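Local coordinates for putative secreted protein (Streptomyces coelicolor A3, PDB 2QF9), which is of unknown function but is a putative secreted, helical protein of the DUF305 family, which belongs to the ferritin clan, at residues P93-L104 with Y115-G126. Residues are numbered along the deposited sequence; the frame is centred on the assembly and turned at random. Where two conformers were deposited one is given.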
ATOM      1  N   PRO A  93     -17.037   5.034 -12.241  1.00 16.98           N
ATOM      2  CA  PRO A  93     -16.462   6.199 -12.918  1.00 16.44           C
ATOM      3  C   PRO A  93     -14.912   6.160 -12.978  1.00 15.59           C
ATOM      4  O   PRO A  93     -14.262   5.965 -11.952  1.00 14.61           O
ATOM      5  CB  PRO A  93     -16.947   7.381 -12.051  1.00 16.69           C
ATOM      6  CG  PRO A  93     -18.236   6.904 -11.455  1.00 17.39           C
ATOM      7  CD  PRO A  93     -18.082   5.421 -11.260  1.00 17.82           C
ATOM      8  N   GLY A  94     -14.351   6.326 -14.177  1.00 14.35           N
ATOM      9  CA  GLY A  94     -12.899   6.430 -14.356  1.00 14.20           C
ATOM     10  C   GLY A  94     -12.107   5.133 -14.322  1.00 14.11           C
ATOM     11  O   GLY A  94     -10.895   5.145 -14.592  1.00 13.10           O
HETATM   12  N   MSE A  95     -12.776   4.014 -14.004  1.00 14.02           N
HETATM   13  CA  MSE A  95     -12.107   2.702 -14.009  1.00 14.04           C
HETATM   14  C   MSE A  95     -11.593   2.372 -15.403  1.00 13.90           C
HETATM   15  O   MSE A  95     -12.294   2.587 -16.406  1.00 14.72           O
HETATM   16  CB  MSE A  95     -13.030   1.559 -13.558  1.00 14.43           C
HETATM   17  CG  MSE A  95     -13.389   1.564 -12.110  1.00 17.01           C
HETATM   18 SE   MSE A  95     -11.831   1.094 -11.041  1.00 21.53          SE
HETATM   19  CE  MSE A  95     -11.574  -0.760 -11.398  1.00 18.70           C
ATOM     20  N   ALA A  96     -10.368   1.867 -15.474  1.00 12.89           N
ATOM     21  CA  ALA A  96      -9.812   1.403 -16.758  1.00 12.84           C
ATOM     22  C   ALA A  96     -10.384   0.031 -17.119  1.00 12.84           C
ATOM     23  O   ALA A  96     -10.672  -0.791 -16.249  1.00 12.89           O
ATOM     24  CB  ALA A  96      -8.267   1.358 -16.710  1.00 12.05           C
ATOM     25  N   THR A  97     -10.578  -0.209 -18.413  1.00 12.78           N
ATOM     26  CA  THR A  97     -11.042  -1.533 -18.841  1.00 12.01           C
ATOM     27  C   THR A  97      -9.885  -2.545 -18.819  1.00 12.57           C
ATOM     28  O   THR A  97      -8.699  -2.175 -18.848  1.00 12.69           O
ATOM     29  CB  THR A  97     -11.586  -1.480 -20.274  1.00 12.53           C
ATOM     30  OG1 THR A  97     -10.478  -1.284 -21.174  1.00 11.31           O
ATOM     31  CG2 THR A  97     -12.608  -0.351 -20.404  1.00 12.44           C
ATOM     32  N   ASP A  98     -10.233  -3.834 -18.802  1.00 12.71           N
ATOM     33  CA  ASP A  98      -9.221  -4.878 -18.902  1.00 12.70           C
ATOM     34  C   ASP A  98      -8.331  -4.687 -20.123  1.00 12.55           C
ATOM     35  O   ASP A  98      -7.122  -4.916 -20.046  1.00 12.10           O
ATOM     36  CB  ASP A  98      -9.873  -6.264 -18.931  1.00 13.60           C
ATOM     37  CG  ASP A  98     -10.524  -6.633 -17.600  1.00 15.15           C
ATOM     38  OD1 ASP A  98     -10.072  -6.137 -16.543  1.00 19.16           O
ATOM     39  OD2 ASP A  98     -11.502  -7.403 -17.619  1.00 18.59           O
ATOM     40  N   ALA A  99      -8.928  -4.265 -21.246  1.00 12.57           N
ATOM     41  CA  ALA A  99      -8.164  -4.080 -22.496  1.00 11.95           C
ATOM     42  C   ALA A  99      -7.162  -2.921 -22.364  1.00 11.58           C
ATOM     43  O   ALA A  99      -6.057  -2.969 -22.908  1.00 10.78           O
ATOM     44  CB  ALA A  99      -9.114  -3.833 -23.690  1.00 12.94           C
ATOM     45  N   GLU A 100      -7.584  -1.875 -21.659  1.00 11.33           N
ATOM     46  CA  GLU A 100      -6.705  -0.717 -21.392  1.00 11.99           C
ATOM     47  C   GLU A 100      -5.525  -1.128 -20.505  1.00 12.03           C
ATOM     48  O   GLU A 100      -4.373  -0.730 -20.732  1.00 11.37           O
ATOM     49  CB  GLU A 100      -7.518   0.405 -20.728  1.00 11.72           C
ATOM     50  CG  GLU A 100      -8.380   1.161 -21.755  1.00 12.57           C
ATOM     51  CD  GLU A 100      -9.334   2.172 -21.135  1.00 14.31           C
ATOM     52  OE1 GLU A 100      -9.704   2.044 -19.950  1.00 13.35           O
ATOM     53  OE2 GLU A 100      -9.736   3.096 -21.871  1.00 16.72           O
HETATM   54  N   MSE A 101      -5.812  -1.923 -19.476  1.00 11.45           N
HETATM   55  CA  MSE A 101      -4.746  -2.420 -18.584  1.00 12.76           C
HETATM   56  C   MSE A 101      -3.756  -3.306 -19.345  1.00 12.51           C
HETATM   57  O   MSE A 101      -2.548  -3.202 -19.150  1.00 12.92           O
HETATM   58  CB  MSE A 101      -5.333  -3.172 -17.387  1.00 12.45           C
HETATM   59  CG  MSE A 101      -6.230  -2.327 -16.503  1.00 13.42           C
HETATM   60 SE   MSE A 101      -5.248  -0.881 -15.585  1.00 15.24          SE
HETATM   61  CE  MSE A 101      -4.365  -1.988 -14.210  1.00 16.29           C
ATOM     62  N   LYS A 102      -4.270  -4.167 -20.215  1.00 13.65           N
ATOM     63  CA  LYS A 102      -3.425  -4.996 -21.063  1.00 14.55           C
ATOM     64  C   LYS A 102      -2.550  -4.131 -21.982  1.00 13.47           C
ATOM     65  O   LYS A 102      -1.340  -4.369 -22.092  1.00 13.52           O
ATOM     66  CB  LYS A 102      -4.274  -5.957 -21.892  1.00 14.56           C
ATOM     67  CG  LYS A 102      -3.449  -6.812 -22.863  1.00 17.49           C
ATOM     68  CD  LYS A 102      -4.340  -7.673 -23.754  1.00 18.48           C
ATOM     69  CE  LYS A 102      -3.494  -8.684 -24.508  1.00 24.66           C
ATOM     70  NZ  LYS A 102      -2.714  -8.001 -25.567  1.00 28.59           N
ATOM     71  N   LYS A 103      -3.164  -3.132 -22.625  1.00 13.10           N
ATOM     72  CA  LYS A 103      -2.454  -2.277 -23.568  1.00 13.12           C
ATOM     73  C   LYS A 103      -1.298  -1.592 -22.857  1.00 12.58           C
ATOM     74  O   LYS A 103      -0.178  -1.577 -23.368  1.00 13.11           O
ATOM     75  CB  LYS A 103      -3.385  -1.240 -24.210  1.00 13.79           C
ATOM     76  CG  LYS A 103      -2.692  -0.363 -25.220  1.00 15.84           C
ATOM     77  CD  LYS A 103      -3.680   0.581 -25.880  1.00 20.71           C
ATOM     78  CE  LYS A 103      -2.997   1.872 -26.330  1.00 25.32           C
ATOM     79  NZ  LYS A 103      -2.066   1.674 -27.464  1.00 30.18           N
ATOM     80  N   LEU A 104      -1.562  -1.060 -21.661  1.00 12.13           N
ATOM     81  CA  LEU A 104      -0.527  -0.366 -20.886  1.00 12.47           C
ATOM     82  C   LEU A 104       0.724  -1.230 -20.720  1.00 13.09           C
ATOM     83  O   LEU A 104       1.857  -0.752 -20.894  1.00 12.60           O
ATOM     84  CB  LEU A 104      -1.062   0.053 -19.497  1.00 12.41           C
ATOM     85  CG  LEU A 104      -0.067   0.791 -18.590  1.00 12.98           C
ATOM     86  CD1 LEU A 104       0.396   2.106 -19.212  1.00 12.84           C
ATOM     87  CD2 LEU A 104      -0.706   1.037 -17.237  1.00 13.14           C
ATOM     88  N   TYR A 115       0.339   6.899 -22.064  1.00 10.38           N
ATOM     89  CA  TYR A 115      -0.872   6.079 -21.900  1.00 10.35           C
ATOM     90  C   TYR A 115      -1.265   5.989 -20.427  1.00 10.15           C
ATOM     91  O   TYR A 115      -2.439   6.108 -20.095  1.00  9.95           O
ATOM     92  CB  TYR A 115      -0.683   4.695 -22.506  1.00 11.42           C
ATOM     93  CG  TYR A 115      -2.013   4.006 -22.772  1.00 11.94           C
ATOM     94  CD1 TYR A 115      -2.903   4.532 -23.718  1.00 15.63           C
ATOM     95  CD2 TYR A 115      -2.376   2.849 -22.099  1.00 12.74           C
ATOM     96  CE1 TYR A 115      -4.128   3.914 -23.973  1.00 17.21           C
ATOM     97  CE2 TYR A 115      -3.593   2.228 -22.339  1.00 13.84           C
ATOM     98  CZ  TYR A 115      -4.465   2.761 -23.280  1.00 16.66           C
ATOM     99  OH  TYR A 115      -5.688   2.168 -23.538  1.00 17.39           O
ATOM    100  N   TYR A 116      -0.268   5.838 -19.556  1.00  9.78           N
ATOM    101  CA  TYR A 116      -0.471   5.844 -18.100  1.00  9.44           C
ATOM    102  C   TYR A 116      -1.078   7.171 -17.640  1.00  9.67           C
ATOM    103  O   TYR A 116      -2.050   7.195 -16.880  1.00 10.09           O
ATOM    104  CB  TYR A 116       0.877   5.614 -17.406  1.00  9.59           C
ATOM    105  CG  TYR A 116       0.835   5.800 -15.917  1.00  8.28           C
ATOM    106  CD1 TYR A 116       0.279   4.815 -15.078  1.00 10.12           C
ATOM    107  CD2 TYR A 116       1.330   6.984 -15.328  1.00  9.68           C
ATOM    108  CE1 TYR A 116       0.242   4.986 -13.697  1.00 10.25           C
ATOM    109  CE2 TYR A 116       1.291   7.170 -13.951  1.00  8.54           C
ATOM    110  CZ  TYR A 116       0.742   6.178 -13.135  1.00  9.67           C
ATOM    111  OH  TYR A 116       0.718   6.346 -11.781  1.00  9.93           O
ATOM    112  N   LEU A 117      -0.485   8.273 -18.086  1.00  8.56           N
ATOM    113  CA  LEU A 117      -0.985   9.596 -17.740  1.00  8.88           C
ATOM    114  C   LEU A 117      -2.423   9.819 -18.213  1.00  9.69           C
ATOM    115  O   LEU A 117      -3.213  10.436 -17.519  1.00  9.81           O
ATOM    116  CB  LEU A 117      -0.048  10.683 -18.263  1.00  8.56           C
ATOM    117  CG  LEU A 117       1.327  10.711 -17.577  1.00  7.70           C
ATOM    118  CD1 LEU A 117       2.285  11.507 -18.446  1.00  9.01           C
ATOM    119  CD2 LEU A 117       1.255  11.274 -16.142  1.00  8.99           C
ATOM    120  N   GLN A 118      -2.753   9.300 -19.390  1.00  9.58           N
ATOM    121  CA  GLN A 118      -4.124   9.423 -19.914  1.00 10.29           C
ATOM    122  C   GLN A 118      -5.108   8.590 -19.089  1.00 10.45           C
ATOM    123  O   GLN A 118      -6.166   9.096 -18.678  1.00 10.56           O
ATOM    124  CB  GLN A 118      -4.157   8.995 -21.369  1.00 10.48           C
ATOM    125  CG  GLN A 118      -3.503  10.029 -22.293  1.00 10.94           C
ATOM    126  CD  GLN A 118      -3.296   9.486 -23.704  1.00 14.41           C
ATOM    127  OE1 GLN A 118      -3.199   8.284 -23.909  1.00 14.64           O
ATOM    128  NE2 GLN A 118      -3.218  10.388 -24.681  1.00 14.08           N
ATOM    129  N   LEU A 119      -4.746   7.330 -18.841  1.00 10.03           N
ATOM    130  CA  LEU A 119      -5.586   6.458 -18.014  1.00  9.74           C
ATOM    131  C   LEU A 119      -5.760   7.005 -16.598  1.00  9.48           C
ATOM    132  O   LEU A 119      -6.864   6.989 -16.052  1.00  9.04           O
ATOM    133  CB  LEU A 119      -5.019   5.052 -17.929  1.00  9.58           C
ATOM    134  CG  LEU A 119      -5.037   4.183 -19.187  1.00  8.88           C
ATOM    135  CD1 LEU A 119      -4.326   2.857 -18.905  1.00 11.13           C
ATOM    136  CD2 LEU A 119      -6.476   3.941 -19.720  1.00 12.23           C
HETATM  137  N   MSE A 120      -4.683   7.504 -16.002  1.00  9.25           N
HETATM  138  CA  MSE A 120      -4.753   7.961 -14.619  0.70  9.36           C
HETATM  139  C   MSE A 120      -5.537   9.285 -14.530  1.00  9.53           C
HETATM  140  O   MSE A 120      -6.223   9.541 -13.540  1.00  9.73           O
HETATM  141  CB  MSE A 120      -3.350   8.084 -14.019  0.70  9.10           C
HETATM  142  CG  MSE A 120      -3.344   8.343 -12.525  0.70 11.93           C
HETATM  143 SE   MSE A 120      -4.131   6.891 -11.449  0.70 14.72          SE
HETATM  144  CE  MSE A 120      -2.578   5.709 -11.399  0.70 16.29           C
ATOM    145  N   THR A 121      -5.444  10.116 -15.566  1.00  9.86           N
ATOM    146  CA  THR A 121      -6.237  11.341 -15.594  1.00 10.68           C
ATOM    147  C   THR A 121      -7.739  10.991 -15.518  1.00 10.99           C
ATOM    148  O   THR A 121      -8.495  11.526 -14.673  1.00 10.55           O
ATOM    149  CB  THR A 121      -5.887  12.237 -16.824  1.00 10.53           C
ATOM    150  OG1 THR A 121      -4.565  12.763 -16.655  1.00 10.98           O
ATOM    151  CG2 THR A 121      -6.874  13.399 -16.966  1.00 12.61           C
ATOM    152  N   GLU A 122      -8.155  10.050 -16.359  1.00 10.96           N
ATOM    153  CA  GLU A 122      -9.540   9.596 -16.353  0.50 11.94           C
ATOM    154  C   GLU A 122      -9.908   8.944 -15.013  1.00 11.71           C
ATOM    155  O   GLU A 122     -11.001   9.162 -14.471  1.00 11.25           O
ATOM    156  CB  GLU A 122      -9.766   8.641 -17.517  0.50 12.10           C
ATOM    157  CG  GLU A 122     -11.179   8.105 -17.637  0.50 12.79           C
ATOM    158  CD  GLU A 122     -12.245   9.173 -17.849  0.50 15.40           C
ATOM    159  OE1 GLU A 122     -11.932  10.380 -18.035  0.50 15.72           O
ATOM    160  OE2 GLU A 122     -13.425   8.785 -17.822  0.50 16.71           O
ATOM    161  N   HIS A 123      -8.977   8.153 -14.496  1.00 11.64           N
ATOM    162  CA  HIS A 123      -9.152   7.455 -13.229  1.00 11.15           C
ATOM    163  C   HIS A 123      -9.374   8.459 -12.088  1.00 11.19           C
ATOM    164  O   HIS A 123     -10.312   8.309 -11.307  1.00 11.15           O
ATOM    165  CB  HIS A 123      -7.936   6.584 -12.962  1.00 10.83           C
ATOM    166  CG  HIS A 123      -8.209   5.418 -12.070  1.00 11.12           C
ATOM    167  ND1 HIS A 123      -7.973   5.440 -10.713  1.00 14.02           N
ATOM    168  CD2 HIS A 123      -8.688   4.186 -12.347  1.00 14.49           C
ATOM    169  CE1 HIS A 123      -8.289   4.267 -10.193  1.00 10.14           C
ATOM    170  NE2 HIS A 123      -8.732   3.492 -11.163  1.00 15.55           N
ATOM    171  N   HIS A 124      -8.512   9.474 -12.022  1.00 10.84           N
ATOM    172  CA  HIS A 124      -8.640  10.574 -11.059  1.00 11.04           C
ATOM    173  C   HIS A 124      -9.969  11.321 -11.201  1.00 12.24           C
ATOM    174  O   HIS A 124     -10.594  11.643 -10.186  1.00 12.28           O
ATOM    175  CB  HIS A 124      -7.476  11.555 -11.207  1.00 10.28           C
ATOM    176  CG  HIS A 124      -6.245  11.172 -10.443  1.00 10.67           C
ATOM    177  ND1 HIS A 124      -5.946   9.871 -10.079  1.00 11.62           N
ATOM    178  CD2 HIS A 124      -5.227  11.939  -9.980  1.00 10.88           C
ATOM    179  CE1 HIS A 124      -4.807   9.863  -9.405  1.00 13.49           C
ATOM    180  NE2 HIS A 124      -4.353  11.105  -9.329  1.00 12.23           N
ATOM    181  N   ARG A 125     -10.393  11.584 -12.443  1.00 12.62           N
ATOM    182  CA  ARG A 125     -11.672  12.272 -12.672  1.00 13.37           C
ATOM    183  C   ARG A 125     -12.843  11.499 -12.052  1.00 13.28           C
ATOM    184  O   ARG A 125     -13.674  12.092 -11.351  1.00 13.27           O
ATOM    185  CB  ARG A 125     -11.898  12.582 -14.146  1.00 13.49           C
ATOM    186  CG  ARG A 125     -11.019  13.710 -14.664  1.00 15.87           C
ATOM    187  CD  ARG A 125     -11.558  14.275 -15.993  1.00 21.35           C
ATOM    188  NE  ARG A 125     -10.568  15.089 -16.713  1.00 25.73           N
ATOM    189  CZ  ARG A 125     -10.153  16.301 -16.342  1.00 28.59           C
ATOM    190  NH1 ARG A 125     -10.621  16.881 -15.231  1.00 29.41           N
ATOM    191  NH2 ARG A 125      -9.261  16.940 -17.091  1.00 28.17           N
ATOM    192  N   GLY A 126     -12.867  10.179 -12.276  1.00 12.72           N
ATOM    193  CA  GLY A 126     -13.897   9.295 -11.712  1.00 12.87           C
ATOM    194  C   GLY A 126     -13.823   9.301 -10.186  1.00 12.91           C
ATOM    195  O   GLY A 126     -14.846   9.362  -9.499  1.00 12.47           O
TER
HETATM  196  O   HOH W   1      -8.846   4.981 -16.569  1.00 11.95           O
HETATM  197  O   HOH W   2      -7.759   4.491 -23.475  1.00 29.43           O
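Y115 is held between K103 and L119: K103 CE lies over one ring face, 3.6 Å from the centroid of the Y115 ring, a CH-pi contact, and L119 CG sits off-centre over the opposite face. A bend at the end of the lysine chain (chi4 69°) leaves K103 NZ over the same face, 4.9 Å from the Y115 centroid, a cation-pi contact. E100 O meets the Y115 ring edge in plane, while the E100 side chain crosses the ring at about a right angle, its CG 3.4 Å from Y115 OH. One water links Y115 OH to E100 OE2. E100 OE1 accepts from T97 N (2.9 Å); with E100 N to T97 OG1 this completes a capping box that helps position the carboxylate, whose CD lies 3.6 Å from L119 CD2. L104 has CG anti to its backbone N (chi1 -180°), with CB 4.0 Å from Y115 CD2 and CD1 against Y116 CB. With an alanine at Y115, K103 would probably lose its aromatic partner, L119 CG the ring beside it and the water one anchor. Further along, G94 O lies 3.2 Å from H123 CA, and another water joins it to L119 O. G94 has a positive phi and its CA lies 3.3 Å from E122 O, leaving little room for a CB. Helix 98-104 runs roughly antiparallel to 115-126 (151°), while P93 O and A96 N are hydrogen-bonded to H19 NE2 and Q22 OE1 of helix 8-31.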